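Local coordinates for protein MmeI (Methylophilus methylotrophus, PDB 5HR4) that probably methylates adenine in DNA at N6 using S-adenosyl-L-methionine, as the modification activity of a single-chain Type IIL restriction-modification enzyme, at residues Ala516-Ala521 with Ile585-Lys590. Residues are numbered along the deposited sequence; the frame is centred on the assembly and turned at random.
Sequences AWYPKA and IGFGLK. With SFG (sinefungin), chain H.
Tyr518 and Phe587 lie nearly parallel, their planes at 24°, yet the rings are slid so far apart, with centroids 5.4 Å from each other, that they barely overlap. Contact is left largely to one carbon of each ring, Tyr518 CE2 and Phe587 CE1, 4.0 Å apart, while Tyr518 CD2 sits over one face of the phenylalanine. Phe587 reaches the helix with CG between its own backbone N and carbonyl carbon (chi1 63°), and the rim of its ring, at CZ, meets Ala521 CB at 4.0 Å, close to the ring plane. One helical turn thus offers the phenyl group two different surfaces, an aromatic ring and a methyl. Farther along the tyrosine, Ile585 crosses at about a right angle and brings its CD1 methyl to 3.3 Å from Tyr518 OH. The contact illustrates how a helix can be seated on a sheet by side chains alone, since no hydrogen bond joins the segments and the axes of helix 517-521 and strand 585-588 come no closer than 10.5 Å. Replacing Tyr518 by alanine is likely to open a gap between helix and strand, since Phe587 would lose its ring neighbour and Ile585 CD1 its contact with the phenol. Phe535, on the adjoining strand 532-538, meets the tyrosine edge-to-face. From the preceding residue, Trp517 CZ2 approaches sinefungin C6 at 3.6 Å, the adenine lying at the indole edge, so the same helix borders the cofactor pocket. Strand 581-588, antiparallel to both neighbours, 532-538 and 560-569, is the inserted seventh strand of the 3-2-1-4-5-7-6 sheet that marks Rossmann-like class I methyltransferases.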
loop_
_atom_site.group_PDB
_atom_site.type_symbol
_atom_site.label_atom_id
_atom_site.label_comp_id
_atom_site.label_asym_id
_atom_site.label_seq_id
_atom_site.Cartn_x
_atom_site.Cartn_y
_atom_site.Cartn_z
ATOM N N ALA A 516 10.017 6.856 -3.166
ATOM C CA ALA A 516 10.358 8.050 -3.943
ATOM C C ALA A 516 9.666 9.328 -3.453
ATOM O O ALA A 516 10.260 10.409 -3.496
ATOM C CB ALA A 516 10.022 7.814 -5.408
ATOM N N TRP A 517 8.410 9.250 -3.016
ATOM C CA TRP A 517 7.747 10.491 -2.603
ATOM C C TRP A 517 8.344 11.094 -1.332
ATOM O O TRP A 517 8.139 12.284 -1.084
ATOM C CB TRP A 517 6.241 10.287 -2.396
ATOM C CG TRP A 517 5.456 10.353 -3.665
ATOM C CD1 TRP A 517 4.566 11.314 -4.032
ATOM C CD2 TRP A 517 5.504 9.420 -4.745
ATOM N NE1 TRP A 517 4.051 11.034 -5.276
ATOM C CE2 TRP A 517 4.611 9.874 -5.732
ATOM C CE3 TRP A 517 6.210 8.236 -4.968
ATOM C CZ2 TRP A 517 4.403 9.186 -6.925
ATOM C CZ3 TRP A 517 6.010 7.553 -6.158
ATOM C CH2 TRP A 517 5.115 8.031 -7.123
ATOM N N TYR A 518 9.077 10.311 -0.530
ATOM C CA TYR A 518 9.608 10.847 0.722
ATOM C C TYR A 518 10.743 11.843 0.504
ATOM O O TYR A 518 10.699 12.934 1.103
ATOM C CB TYR A 518 10.033 9.699 1.642
ATOM C CG TYR A 518 8.884 8.976 2.300
ATOM C CD1 TYR A 518 8.088 8.090 1.579
ATOM C CD2 TYR A 518 8.611 9.159 3.649
ATOM C CE1 TYR A 518 7.050 7.423 2.170
ATOM C CE2 TYR A 518 7.567 8.493 4.262
ATOM C CZ TYR A 518 6.790 7.631 3.515
ATOM O OH TYR A 518 5.754 6.966 4.116
ATOM N N PRO A 519 11.781 11.551 -0.287
ATOM C CA PRO A 519 12.800 12.583 -0.535
ATOM C C PRO A 519 12.249 13.783 -1.275
ATOM O O PRO A 519 12.694 14.909 -1.022
ATOM C CB PRO A 519 13.852 11.846 -1.378
ATOM C CG PRO A 519 13.633 10.422 -1.087
ATOM C CD PRO A 519 12.160 10.275 -0.909
ATOM N N LYS A 520 11.300 13.571 -2.194
ATOM C CA LYS A 520 10.623 14.687 -2.847
ATOM C C LYS A 520 10.048 15.638 -1.813
ATOM O O LYS A 520 10.480 16.790 -1.707
ATOM C CB LYS A 520 9.529 14.169 -3.784
ATOM C CG LYS A 520 10.012 13.945 -5.186
ATOM C CD LYS A 520 10.446 15.257 -5.812
ATOM C CE LYS A 520 10.219 15.280 -7.309
ATOM N NZ LYS A 520 10.709 16.561 -7.913
ATOM N N ALA A 521 9.075 15.159 -1.026
ATOM C CA ALA A 521 8.531 15.950 0.076
ATOM C C ALA A 521 9.638 16.534 0.937
ATOM O O ALA A 521 9.618 17.727 1.258
ATOM C CB ALA A 521 7.603 15.092 0.931
ATOM N N ILE A 585 2.854 7.349 7.913
ATOM C CA ILE A 585 4.038 8.007 8.466
ATOM C C ILE A 585 3.832 9.505 8.388
ATOM O O ILE A 585 3.890 10.097 7.302
ATOM C CB ILE A 585 5.325 7.606 7.732
ATOM C CG1 ILE A 585 5.601 6.107 7.935
ATOM C CG2 ILE A 585 6.480 8.407 8.280
ATOM C CD1 ILE A 585 6.637 5.488 6.969
ATOM N N GLY A 586 3.606 10.133 9.553
ATOM C CA GLY A 586 3.583 11.582 9.640
ATOM C C GLY A 586 4.970 12.120 9.947
ATOM O O GLY A 586 5.633 11.659 10.882
ATOM N N PHE A 587 5.408 13.106 9.164
ATOM C CA PHE A 587 6.782 13.573 9.296
ATOM C C PHE A 587 6.871 15.045 8.914
ATOM O O PHE A 587 5.937 15.637 8.373
ATOM C CB PHE A 587 7.742 12.719 8.443
ATOM C CG PHE A 587 7.471 12.809 6.974
ATOM C CD1 PHE A 587 6.432 12.091 6.401
ATOM C CD2 PHE A 587 8.220 13.646 6.172
ATOM C CE1 PHE A 587 6.157 12.188 5.061
ATOM C CE2 PHE A 587 7.957 13.741 4.824
ATOM C CZ PHE A 587 6.920 13.012 4.266
ATOM N N GLY A 588 8.024 15.628 9.207
ATOM C CA GLY A 588 8.254 17.026 8.924
ATOM C C GLY A 588 9.622 17.405 9.435
ATOM O O GLY A 588 10.413 16.547 9.837
ATOM N N LEU A 589 9.889 18.708 9.447
ATOM C CA LEU A 589 11.196 19.177 9.877
ATOM C C LEU A 589 11.239 19.590 11.339
ATOM O O LEU A 589 12.339 19.791 11.867
ATOM C CB LEU A 589 11.664 20.330 8.986
ATOM C CG LEU A 589 12.103 19.872 7.584
ATOM C CD1 LEU A 589 12.899 20.940 6.911
ATOM C CD2 LEU A 589 12.908 18.581 7.654
ATOM N N LYS A 590 10.083 19.667 12.013
ATOM C CA LYS A 590 9.984 20.012 13.430
ATOM C C LYS A 590 9.708 18.761 14.252
ATOM O O LYS A 590 8.704 18.080 14.025
ATOM C CB LYS A 590 8.861 21.019 13.665
ATOM C CG LYS A 590 8.905 22.240 12.768
ATOM C CD LYS A 590 7.614 23.026 12.832
ATOM C CE LYS A 590 7.862 24.484 12.453
ATOM N NZ LYS A 590 6.804 25.415 12.981
HETATM N N SFG H . -5.514 8.456 -2.749
HETATM C CA SFG H . -6.209 8.238 -4.001
HETATM C C SFG H . -7.667 7.990 -3.664
HETATM O O SFG H . -8.014 7.996 -2.462
HETATM O OXT SFG H . -8.521 7.790 -4.560
HETATM C CB SFG H . -5.625 7.030 -4.725
HETATM C CG SFG H . -4.129 7.257 -4.884
HETATM C CD SFG H . -3.555 5.939 -5.354
HETATM N NE SFG H . -3.383 5.112 -4.176
HETATM C "C5'" SFG H . -2.226 6.128 -6.102
HETATM C "C4'" SFG H . -2.302 7.123 -7.311
HETATM O "O4'" SFG H . -1.093 7.482 -7.637
HETATM C "C3'" SFG H . -2.861 6.500 -8.602
HETATM O "O3'" SFG H . -4.041 7.108 -8.869
HETATM C "C2'" SFG H . -1.797 6.766 -9.709
HETATM O "O2'" SFG H . -2.426 7.208 -10.986
HETATM C "C1'" SFG H . -1.088 7.737 -9.229
HETATM N N9 SFG H . 0.291 7.680 -9.599
HETATM C C8 SFG H . 1.069 6.608 -9.730
HETATM N N7 SFG H . 2.300 7.019 -10.041
HETATM C C5 SFG H . 2.280 8.350 -10.094
HETATM C C6 SFG H . 3.272 9.256 -10.382
HETATM N N6 SFG H . 4.668 9.102 -10.709
HETATM N N1 SFG H . 3.025 10.560 -10.381
HETATM C C2 SFG H . 1.774 10.992 -10.089
HETATM N N3 SFG H . 0.791 10.096 -9.810
HETATM C C4 SFG H . 1.046 8.768 -9.812
#